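Local coordinates for protein UDP-N-acetylglucosamine 4,6-dehydratase (Vibrio fischeri, PDB 3PVZ) that binds NAD and probably acts as a lyase, a 4,6-dehydratase of UDP-N-acetylglucosamine, at residues T15-Q20 / P237-E242; A198-V203 / G241-M246; N253-F258 / L340-N345. One frame throughout, in Å; residues are numbered along the deposited sequence.

How the contacts relate
Contacts 1 and 2 share Gly-241 and Glu-242 and use different faces of helix 237-250, and that helix leads into strand 255-259, one strand of contact 3. Contact 2 is buried, apolar and lies nearest the middle of the chain, with Leu-243 and Cys-244 against Phe-200 beside the nicotinamide. Contact 1 is partly buried and polar: glutamates, a water and a backbone amide join the N-terminal segment to the start of the helix. Contact 3, also buried but further from the chain centre, combines an antiparallel backbone ladder with apolar and aromatic packing and one salt bridge. Strand 194-198 leads into contact 2 and pairs with strand 255-259, while Leu-340 packs on both Phe-18 and Leu-243.

Contact 1: T15-Q20 / P237-E242; sequences TELFHQ and PQESGE
Glu-239 takes hold of the backbone at Leu-17: its OE2 accepts from Leu-17 N at 2.6 Å, the donor standing 35° out of the carboxylate plane. A glutamate suits this place, because its chain, extended beyond CG, carries the oxygen from the helix to the amide of a loop. Beside it, the ring edge of Phe-18 meets the helix backbone: CE2 is 3.3 Å from Glu-239 O, which lies in the ring plane. Glu-16 OE1 and Glu-242 OE1 come within 3.6 Å, a pairing of like charges probably eased by a water that donates to both and accepts from Phe-18 N. Gln-238 serves the other oxygen of that second glutamate, its NE2 lying 3.3 Å from Glu-242 OE2 in an almost straight bond. In the next shell, Glu-239 OE1 is held by a salt bridge to Arg-13 and a bond from Thr-236 N, which fix the carboxylate that grips Leu-17. The contact thus ties the segment leading into helix 19-34, with Phe-18 at its N-cap, to the first turns of helix 237-250. Helix 46-56 packs against Gln-238, Ser-240 and Glu-242, and Pro-259 of strand 255-259 touches both Leu-17 and Phe-18.

Contact 2: A198-V203 / G241-M246; sequences ARFANV and GELCLM. With NAD (nicotinamide-adenine-dinucleotide), chain E; SCN (thiocyanate ion), chain G.
Where the chain leaves strand 194-198 of the Rossmann-type sheet, Phe-200 packs on Leu-243 and Cys-244 of helix 237-250 and so forms part of the wall of the NAD pocket. With CG beside its own backbone N (chi1 -56°), the Phe-200 ring reaches back toward the helix. Its CD1 lies 3.8 Å from Leu-243 CD2, and the two side chains lie alongside each other, pointing opposite ways. At the far end of the ring, Cys-244 SG sits 3.5 Å from Phe-200 CZ, in the ring plane, which makes this an edge-on sulfur-aromatic contact and not a stack. Ala-198, the last residue of its strand, meets the same leucine, CB to Leu-243 CG at 4.1 Å; a small side chain fits here, where strand and helix lie close. The Phe-200 side chain also touches the cofactor: its CB is 3.7 Å from nicotinamide C5N.

The polar bonds belong to the backbone that follows. Val-203 N donates to the carboxamide oxygen O7N of NAD at 2.9 Å, nearly straight (175°). Ala-201 N gives its hydrogen to the nitrogen of a thiocyanate ion at 2.8 Å, and the sulfur of this ion rests 3.6 Å from Leu-243 CD2. The ion probably comes from the crystallisation liquor. NAD is held further by Ile-47 N, Lys-179, Lys-123, Ser-206 and Asp-67, and by Asn-71 of the second subunit, while Ile-47 also packs on both Phe-200 and Cys-244.

Labour is therefore divided: apolar side chains set the loop against the helix without a single hydrogen bond between them, leaving the amide of Val-203 to bind the carboxamide oxygen, which probably helps fix the rotation of the nicotinamide, whose ring lies next to Phe-200.

Contact 3: N253-F258 / L340-N345; sequences NRDIFF and LGIIKN
Strands 255-258 and 340-344 run antiparallel, and their backbone bonds join Ile-256 with Ile-343 and Phe-258 with Gly-341 in hydrogen-bonded pairs. Ile-256 N reaches Ile-343 O at 2.9 Å and the return bond has the same length; Gly-341 N meets Phe-258 O at 2.8 Å, close to the line of the carbonyl. Beyond the regular ladder, Asn-345 N adds one more bond, to Arg-254 O.

Two CH-pi contacts hold the aromatic residues. The ring of Phe-258 lies over Gly-341, whose CA stands 3.9 Å from the ring centroid. It gets there because CG is placed between the backbone N and the carbonyl carbon (chi1 67°), which turns the ring across to the neighbouring strand, and the lack of a side chain on Gly-341 gives it room. On the other face of the sheet, Ile-342 CG1 lies over the Phe-257 ring, 4.2 Å from its centroid, while Ile-342 CD1 is 3.6 Å from Phe-257 CE1.

Apolar packing continues on the Phe-258 face, where Ile-256 and Ile-343 lie side by side, CB to CB at 4.0 Å. Beta-branched isoleucine suits the extended backbone of these paired strand positions.

The charged pair sits on the Phe-257 face. Lys-344 bends back so that NZ meets Asp-255 OD1 at 2.7 Å, on the oxygen's syn lone pair. Asp-255 OD2 lies at the Phe-257 ring edge, in its plane, and accepts from Glu-252 N.

Strand 255-259 lies parallel to strand 194-198 on its other side, and strand 340-344 extends the Rossmann-type sheet antiparallel to it. The chemistry implies an apolar centre with a salt bridge at one end of the Phe-257 face: Asp-255, buried and gripped by both a lysine and a backbone amide, is probably well stabilised as a carboxylate.

Contact 1: T15-Q20 / P237-E242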
loop_
_atom_site.group_PDB
_atom_site.type_symbol
_atom_site.label_atom_id
_atom_site.label_comp_id
_atom_site.label_asym_id
_atom_site.label_seq_id
_atom_site.Cartn_x
_atom_site.Cartn_y
_atom_site.Cartn_z
ATOM N N THR A 15 21.209 22.922 4.093
ATOM C CA THR A 15 20.386 23.783 3.236
ATOM C C THR A 15 19.622 23.004 2.136
ATOM O O THR A 15 20.119 21.997 1.617
ATOM C CB THR A 15 21.312 24.809 2.593
ATOM O OG1 THR A 15 20.541 25.840 1.980
ATOM C CG2 THR A 15 22.250 24.132 1.573
ATOM N N GLU A 16 18.430 23.484 1.789
ATOM C CA GLU A 16 17.614 22.874 0.735
ATOM C C GLU A 16 18.366 22.873 -0.597
ATOM O O GLU A 16 19.284 23.659 -0.788
ATOM C CB GLU A 16 16.226 23.545 0.600
ATOM C CG GLU A 16 15.390 23.579 1.898
ATOM C CD GLU A 16 13.892 23.135 1.782
ATOM O OE1 GLU A 16 13.427 22.510 0.762
ATOM O OE2 GLU A 16 13.178 23.382 2.793
ATOM N N LEU A 17 18.036 21.929 -1.472
ATOM C CA LEU A 17 18.639 21.849 -2.804
ATOM C C LEU A 17 18.209 22.918 -3.803
ATOM O O LEU A 17 19.026 23.394 -4.578
ATOM C CB LEU A 17 18.349 20.499 -3.455
ATOM C CG LEU A 17 19.493 19.505 -3.511
ATOM C CD1 LEU A 17 19.847 19.149 -2.124
ATOM C CD2 LEU A 17 19.089 18.268 -4.308
ATOM N N PHE A 18 16.919 23.252 -3.832
ATOM C CA PHE A 18 16.371 24.048 -4.933
ATOM C C PHE A 18 15.904 25.453 -4.511
ATOM O O PHE A 18 15.121 26.106 -5.208
ATOM C CB PHE A 18 15.188 23.323 -5.509
ATOM C CG PHE A 18 15.454 21.903 -5.859
ATOM C CD1 PHE A 18 16.511 21.560 -6.662
ATOM C CD2 PHE A 18 14.599 20.911 -5.436
ATOM C CE1 PHE A 18 16.733 20.252 -7.008
ATOM C CE2 PHE A 18 14.809 19.599 -5.788
ATOM C CZ PHE A 18 15.887 19.262 -6.549
ATOM N N HIS A 19 16.389 25.903 -3.372
ATOM C CA HIS A 19 16.014 27.198 -2.855
ATOM C C HIS A 19 16.092 28.319 -3.913
ATOM O O HIS A 19 15.197 29.169 -4.011
ATOM C CB HIS A 19 16.872 27.525 -1.614
ATOM C CG HIS A 19 16.446 28.767 -0.916
ATOM N ND1 HIS A 19 17.082 29.974 -1.101
ATOM C CD2 HIS A 19 15.407 29.008 -0.081
ATOM C CE1 HIS A 19 16.476 30.902 -0.382
ATOM N NE2 HIS A 19 15.452 30.345 0.241
ATOM N N GLN A 20 17.120 28.292 -4.741
ATOM C CA GLN A 20 17.265 29.320 -5.784
ATOM C C GLN A 20 16.239 29.196 -6.939
ATOM O O GLN A 20 15.616 30.190 -7.344
ATOM C CB GLN A 20 18.694 29.306 -6.343
ATOM C CG GLN A 20 19.797 29.670 -5.309
ATOM C CD GLN A 20 20.088 28.542 -4.258
ATOM O OE1 GLN A 20 19.640 27.381 -4.393
ATOM N NE2 GLN A 20 20.826 28.908 -3.198
ATOM N N PRO A 237 11.997 14.533 1.457
ATOM C CA PRO A 237 10.684 14.478 0.857
ATOM C C PRO A 237 10.304 15.797 0.169
ATOM O O PRO A 237 9.910 15.759 -0.989
ATOM C CB PRO A 237 9.766 14.186 2.049
ATOM C CG PRO A 237 10.629 13.379 2.956
ATOM C CD PRO A 237 11.981 14.035 2.847
ATOM N N GLN A 238 10.442 16.943 0.832
ATOM C CA GLN A 238 10.027 18.198 0.201
ATOM C C GLN A 238 10.769 18.460 -1.076
ATOM O O GLN A 238 10.222 18.999 -2.030
ATOM C CB GLN A 238 10.225 19.384 1.115
ATOM C CG GLN A 238 9.810 20.725 0.491
ATOM C CD GLN A 238 9.657 21.814 1.544
ATOM O OE1 GLN A 238 9.256 21.534 2.666
ATOM N NE2 GLN A 238 9.972 23.059 1.181
ATOM N N GLU A 239 12.033 18.077 -1.091
ATOM C CA GLU A 239 12.848 18.259 -2.266
ATOM C C GLU A 239 12.311 17.414 -3.402
ATOM O O GLU A 239 12.279 17.875 -4.554
ATOM C CB GLU A 239 14.294 17.917 -1.937
ATOM C CG GLU A 239 14.908 19.015 -1.110
ATOM C CD GLU A 239 16.330 18.759 -0.676
ATOM O OE1 GLU A 239 16.765 17.592 -0.628
ATOM O OE2 GLU A 239 17.003 19.770 -0.380
ATOM N N SER A 240 11.860 16.194 -3.081
ATOM C CA SER A 240 11.245 15.309 -4.101
ATOM C C SER A 240 9.974 15.918 -4.662
ATOM O O SER A 240 9.710 15.897 -5.855
ATOM C CB SER A 240 11.025 13.877 -3.599
ATOM O OG SER A 240 10.064 13.774 -2.585
ATOM N N GLY A 241 9.215 16.503 -3.788
ATOM C CA GLY A 241 7.978 17.144 -4.172
ATOM C C GLY A 241 8.231 18.359 -5.010
ATOM O O GLY A 241 7.507 18.613 -5.969
ATOM N N GLU A 242 9.272 19.109 -4.672
ATOM C CA GLU A 242 9.586 20.319 -5.431
ATOM C C GLU A 242 10.058 20.000 -6.848
ATOM O O GLU A 242 9.697 20.683 -7.787
ATOM C CB GLU A 242 10.604 21.163 -4.684
ATOM C CG GLU A 242 9.996 21.915 -3.517
ATOM C CD GLU A 242 11.045 22.635 -2.631
ATOM O OE1 GLU A 242 12.228 22.213 -2.591
ATOM O OE2 GLU A 242 10.662 23.612 -1.947
HETATM O O HOH W 1 14.551 23.104 -1.865
#

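Contact 2: A198-V203 / G241-M246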
loop_
_atom_site.group_PDB
_atom_site.type_symbol
_atom_site.label_atom_id
_atom_site.label_comp_id
_atom_site.label_asym_id
_atom_site.label_seq_id
_atom_site.Cartn_x
_atom_site.Cartn_y
_atom_site.Cartn_z
ATOM N N ALA A 198 10.868 12.981 -13.842
ATOM C CA ALA A 198 11.960 13.258 -12.962
ATOM C C ALA A 198 12.758 11.999 -12.665
ATOM O O ALA A 198 12.237 10.909 -12.676
ATOM C CB ALA A 198 11.477 13.856 -11.725
ATOM N N ARG A 199 14.035 12.176 -12.383
ATOM C CA ARG A 199 14.880 11.096 -11.899
ATOM C C ARG A 199 15.411 11.501 -10.527
ATOM O O ARG A 199 15.997 12.593 -10.364
ATOM C CB ARG A 199 15.985 10.887 -12.886
ATOM C CG ARG A 199 17.005 9.849 -12.445
ATOM C CD ARG A 199 17.942 9.556 -13.618
ATOM N NE ARG A 199 17.284 8.719 -14.650
ATOM C CZ ARG A 199 17.468 8.847 -15.964
ATOM N NH1 ARG A 199 16.835 8.039 -16.803
ATOM N NH2 ARG A 199 18.280 9.775 -16.442
ATOM N N PHE A 200 15.174 10.652 -9.539
ATOM C CA PHE A 200 15.458 10.995 -8.139
ATOM C C PHE A 200 16.661 10.243 -7.553
ATOM O O PHE A 200 16.953 9.137 -7.964
ATOM C CB PHE A 200 14.268 10.666 -7.233
ATOM C CG PHE A 200 12.965 11.320 -7.623
ATOM C CD1 PHE A 200 12.592 12.536 -7.105
ATOM C CD2 PHE A 200 12.067 10.654 -8.431
ATOM C CE1 PHE A 200 11.350 13.089 -7.405
ATOM C CE2 PHE A 200 10.854 11.230 -8.754
ATOM C CZ PHE A 200 10.514 12.460 -8.253
ATOM N N ALA A 201 17.372 10.900 -6.643
ATOM C CA ALA A 201 18.236 10.280 -5.640
ATOM C C ALA A 201 17.378 9.510 -4.638
ATOM O O ALA A 201 16.159 9.513 -4.721
ATOM C CB ALA A 201 18.995 11.389 -4.898
ATOM N N ASN A 202 17.987 8.890 -3.651
ATOM C CA ASN A 202 17.195 8.304 -2.578
ATOM C C ASN A 202 16.439 9.336 -1.775
ATOM O O ASN A 202 17.043 10.253 -1.232
ATOM C CB ASN A 202 18.098 7.531 -1.633
ATOM C CG ASN A 202 18.575 6.244 -2.221
ATOM O OD1 ASN A 202 19.004 6.194 -3.360
ATOM N ND2 ASN A 202 18.543 5.199 -1.431
ATOM N N VAL A 203 15.120 9.179 -1.658
ATOM C CA VAL A 203 14.325 10.131 -0.904
ATOM C C VAL A 203 14.262 9.765 0.596
ATOM O O VAL A 203 13.630 8.788 0.982
ATOM C CB VAL A 203 12.913 10.279 -1.504
ATOM C CG1 VAL A 203 12.126 11.334 -0.711
ATOM C CG2 VAL A 203 12.984 10.691 -2.995
ATOM N N GLY A 241 9.215 16.503 -3.788
ATOM C CA GLY A 241 7.978 17.144 -4.172
ATOM C C GLY A 241 8.231 18.359 -5.010
ATOM O O GLY A 241 7.507 18.613 -5.969
ATOM N N GLU A 242 9.272 19.109 -4.672
ATOM C CA GLU A 242 9.586 20.319 -5.431
ATOM C C GLU A 242 10.058 20.000 -6.848
ATOM O O GLU A 242 9.697 20.683 -7.787
ATOM C CB GLU A 242 10.604 21.163 -4.684
ATOM C CG GLU A 242 9.996 21.915 -3.517
ATOM C CD GLU A 242 11.045 22.635 -2.631
ATOM O OE1 GLU A 242 12.228 22.213 -2.591
ATOM O OE2 GLU A 242 10.662 23.612 -1.947
ATOM N N LEU A 243 10.852 18.950 -6.976
ATOM C CA LEU A 243 11.313 18.495 -8.255
ATOM C C LEU A 243 10.162 17.995 -9.140
ATOM O O LEU A 243 10.122 18.362 -10.290
ATOM C CB LEU A 243 12.354 17.382 -8.064
ATOM C CG LEU A 243 13.002 16.794 -9.303
ATOM C CD1 LEU A 243 13.864 17.826 -9.946
ATOM C CD2 LEU A 243 13.897 15.599 -8.902
ATOM N N CYS A 244 9.251 17.165 -8.604
ATOM C CA CYS A 244 8.010 16.802 -9.335
ATOM C C CYS A 244 7.252 18.017 -9.906
ATOM O O CYS A 244 6.842 18.004 -11.055
ATOM C CB CYS A 244 7.042 16.036 -8.423
ATOM S SG CYS A 244 7.614 14.377 -8.023
ATOM N N LEU A 245 7.052 19.042 -9.081
ATOM C CA LEU A 245 6.226 20.182 -9.449
ATOM C C LEU A 245 6.927 21.028 -10.527
ATOM O O LEU A 245 6.269 21.552 -11.408
ATOM C CB LEU A 245 5.924 21.063 -8.251
ATOM C CG LEU A 245 5.011 22.314 -8.439
ATOM C CD1 LEU A 245 3.635 21.987 -8.844
ATOM C CD2 LEU A 245 4.942 23.131 -7.164
HETATM N N MSE A 246 8.248 21.167 -10.419
HETATM C CA MSE A 246 9.023 21.930 -11.391
HETATM C C MSE A 246 8.988 21.236 -12.740
HETATM O O MSE A 246 8.772 21.878 -13.745
HETATM C CB MSE A 246 10.469 22.096 -10.938
HETATM C CG MSE A 246 10.687 23.011 -9.766
HETATM SE SE MSE A 246 10.255 24.843 -10.111
HETATM C CE MSE A 246 11.504 25.195 -11.553
HETATM P PA NAD E . 5.694 4.648 -2.587
HETATM O O1A NAD E . 5.632 3.176 -2.339
HETATM O O2A NAD E . 5.774 5.388 -1.287
HETATM O O5B NAD E . 4.302 5.210 -3.112
HETATM C C5B NAD E . 3.758 4.556 -4.279
HETATM C C4B NAD E . 2.259 4.853 -4.165
HETATM O O4B NAD E . 1.522 4.321 -5.247
HETATM C C3B NAD E . 1.686 4.224 -2.855
HETATM O O3B NAD E . 0.998 5.186 -2.082
HETATM C C2B NAD E . 0.748 3.120 -3.395
HETATM O O2B NAD E . -0.312 2.765 -2.516
HETATM C C1B NAD E . 0.328 3.812 -4.713
HETATM N N9A NAD E . -0.204 2.845 -5.661
HETATM C C8A NAD E . 0.391 1.727 -6.101
HETATM N N7A NAD E . -0.386 1.066 -6.895
HETATM C C5A NAD E . -1.515 1.819 -7.061
HETATM C C6A NAD E . -2.701 1.653 -7.770
HETATM N N6A NAD E . -2.804 0.546 -8.576
HETATM N N1A NAD E . -3.660 2.571 -7.694
HETATM C C2A NAD E . -3.519 3.638 -6.915
HETATM N N3A NAD E . -2.429 3.816 -6.211
HETATM C C4A NAD E . -1.427 2.949 -6.262
HETATM O O3 NAD E . 6.902 4.955 -3.605
HETATM P PN NAD E . 7.598 6.428 -3.591
HETATM O O1N NAD E . 8.844 6.401 -2.722
HETATM O O2N NAD E . 6.769 7.616 -3.324
HETATM O O5D NAD E . 8.251 6.406 -5.108
HETATM C C5D NAD E . 7.282 6.722 -6.096
HETATM C C4D NAD E . 7.935 6.639 -7.481
HETATM O O4D NAD E . 9.256 7.267 -7.453
HETATM C C3D NAD E . 8.185 5.161 -7.857
HETATM O O3D NAD E . 8.178 4.935 -9.284
HETATM C C2D NAD E . 9.644 4.936 -7.402
HETATM O O2D NAD E . 10.283 3.862 -8.108
HETATM C C1D NAD E . 10.277 6.278 -7.766
HETATM N N1N NAD E . 11.531 6.525 -7.037
HETATM C C2N NAD E . 11.490 6.585 -5.700
HETATM C C3N NAD E . 12.632 6.830 -4.967
HETATM C C7N NAD E . 12.612 6.871 -3.495
HETATM O O7N NAD E . 13.698 7.016 -2.937
HETATM N N7N NAD E . 11.490 6.725 -2.775
HETATM C C4N NAD E . 13.862 7.021 -5.644
HETATM C C5N NAD E . 13.859 6.968 -7.028
HETATM C C6N NAD E . 12.671 6.705 -7.710
HETATM S S SCN G . 14.725 15.881 -5.456
HETATM C C SCN G . 15.645 14.426 -5.855
HETATM N N SCN G . 16.261 13.448 -6.150
#

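Contact 3: N253-F258 / L340-N345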
loop_
_atom_site.group_PDB
_atom_site.type_symbol
_atom_site.label_atom_id
_atom_site.label_comp_id
_atom_site.label_asym_id
_atom_site.label_seq_id
_atom_site.Cartn_x
_atom_site.Cartn_y
_atom_site.Cartn_z
ATOM N N ASN A 253 7.912 18.733 -23.242
ATOM C CA ASN A 253 7.731 17.354 -23.736
ATOM C C ASN A 253 9.066 16.649 -23.792
ATOM O O ASN A 253 9.951 17.100 -24.472
ATOM C CB ASN A 253 7.050 17.285 -25.128
ATOM C CG ASN A 253 6.421 15.891 -25.409
ATOM O OD1 ASN A 253 6.206 15.091 -24.486
ATOM N ND2 ASN A 253 6.098 15.616 -26.674
ATOM N N ARG A 254 9.153 15.527 -23.080
ATOM C CA ARG A 254 10.333 14.659 -22.976
ATOM C C ARG A 254 11.463 15.092 -22.035
ATOM O O ARG A 254 12.500 14.436 -22.004
ATOM C CB ARG A 254 10.923 14.356 -24.361
ATOM C CG ARG A 254 9.943 13.744 -25.290
ATOM C CD ARG A 254 10.579 13.385 -26.630
ATOM N NE ARG A 254 9.480 12.910 -27.427
ATOM C CZ ARG A 254 8.783 13.634 -28.293
ATOM N NH1 ARG A 254 9.143 14.878 -28.578
ATOM N NH2 ARG A 254 7.733 13.074 -28.911
ATOM N N ASP A 255 11.288 16.145 -21.246
ATOM C CA ASP A 255 12.350 16.560 -20.342
ATOM C C ASP A 255 12.363 15.629 -19.107
ATOM O O ASP A 255 11.290 15.334 -18.553
ATOM C CB ASP A 255 12.064 17.939 -19.816
ATOM C CG ASP A 255 12.447 19.046 -20.744
ATOM O OD1 ASP A 255 13.036 18.842 -21.833
ATOM O OD2 ASP A 255 12.180 20.180 -20.303
ATOM N N ILE A 256 13.554 15.168 -18.709
ATOM C CA ILE A 256 13.765 14.484 -17.450
ATOM C C ILE A 256 14.512 15.453 -16.524
ATOM O O ILE A 256 15.685 15.788 -16.753
ATOM C CB ILE A 256 14.642 13.197 -17.548
ATOM C CG1 ILE A 256 14.140 12.212 -18.611
ATOM C CG2 ILE A 256 14.694 12.502 -16.180
ATOM C CD1 ILE A 256 15.183 11.128 -18.949
ATOM N N PHE A 257 13.830 15.903 -15.484
ATOM C CA PHE A 257 14.434 16.803 -14.495
ATOM C C PHE A 257 15.189 15.968 -13.469
ATOM O O PHE A 257 14.771 14.860 -13.154
ATOM C CB PHE A 257 13.349 17.634 -13.816
ATOM C CG PHE A 257 12.909 18.829 -14.604
ATOM C CD1 PHE A 257 12.840 18.796 -16.006
ATOM C CD2 PHE A 257 12.575 20.023 -13.952
ATOM C CE1 PHE A 257 12.444 19.916 -16.730
ATOM C CE2 PHE A 257 12.160 21.153 -14.679
ATOM C CZ PHE A 257 12.096 21.108 -16.051
ATOM N N PHE A 258 16.314 16.480 -12.977
ATOM C CA PHE A 258 17.081 15.794 -11.890
ATOM C C PHE A 258 17.907 16.782 -11.107
ATOM O O PHE A 258 18.238 17.856 -11.626
ATOM C CB PHE A 258 18.006 14.721 -12.458
ATOM C CG PHE A 258 19.125 15.287 -13.299
ATOM C CD1 PHE A 258 18.927 15.569 -14.637
ATOM C CD2 PHE A 258 20.379 15.564 -12.737
ATOM C CE1 PHE A 258 19.953 16.105 -15.405
ATOM C CE2 PHE A 258 21.385 16.108 -13.510
ATOM C CZ PHE A 258 21.173 16.373 -14.834
ATOM N N LEU A 340 18.723 22.501 -10.975
ATOM C CA LEU A 340 18.043 21.415 -11.656
ATOM C C LEU A 340 18.623 21.189 -13.022
ATOM O O LEU A 340 18.786 22.118 -13.814
ATOM C CB LEU A 340 16.557 21.737 -11.857
ATOM C CG LEU A 340 15.704 21.927 -10.629
ATOM C CD1 LEU A 340 14.338 22.379 -11.053
ATOM C CD2 LEU A 340 15.587 20.650 -9.780
ATOM N N GLY A 341 18.888 19.931 -13.326
ATOM C CA GLY A 341 19.373 19.565 -14.653
ATOM C C GLY A 341 18.239 18.950 -15.464
ATOM O O GLY A 341 17.332 18.318 -14.898
ATOM N N ILE A 342 18.319 19.117 -16.786
ATOM C CA ILE A 342 17.349 18.577 -17.706
ATOM C C ILE A 342 18.044 17.670 -18.736
ATOM O O ILE A 342 19.007 18.073 -19.418
ATOM C CB ILE A 342 16.631 19.692 -18.434
ATOM C CG1 ILE A 342 16.080 20.713 -17.452
ATOM C CG2 ILE A 342 15.521 19.143 -19.295
ATOM C CD1 ILE A 342 15.231 21.783 -18.115
ATOM N N ILE A 343 17.560 16.440 -18.833
ATOM C CA ILE A 343 17.910 15.566 -19.938
ATOM C C ILE A 343 16.807 15.715 -20.945
ATOM O O ILE A 343 15.614 15.668 -20.621
ATOM C CB ILE A 343 18.002 14.085 -19.563
ATOM C CG1 ILE A 343 19.042 13.858 -18.463
ATOM C CG2 ILE A 343 18.378 13.211 -20.806
ATOM C CD1 ILE A 343 19.002 12.452 -17.907
ATOM N N LYS A 344 17.223 15.956 -22.166
ATOM C CA LYS A 344 16.324 16.013 -23.285
ATOM C C LYS A 344 16.172 14.589 -23.755
ATOM O O LYS A 344 16.979 14.130 -24.529
ATOM C CB LYS A 344 16.973 16.856 -24.389
ATOM C CG LYS A 344 17.237 18.298 -23.947
ATOM C CD LYS A 344 15.961 19.039 -24.095
ATOM C CE LYS A 344 15.767 20.066 -23.082
ATOM N NZ LYS A 344 14.391 20.629 -23.305
ATOM N N ASN A 345 15.176 13.863 -23.258
ATOM C CA ASN A 345 15.080 12.430 -23.609
ATOM C C ASN A 345 14.874 12.267 -25.111
ATOM O O ASN A 345 14.067 12.950 -25.704
ATOM C CB ASN A 345 13.936 11.743 -22.853
ATOM C CG ASN A 345 14.055 10.219 -22.832
ATOM O OD1 ASN A 345 14.975 9.640 -23.396
ATOM N ND2 ASN A 345 13.126 9.568 -22.127
#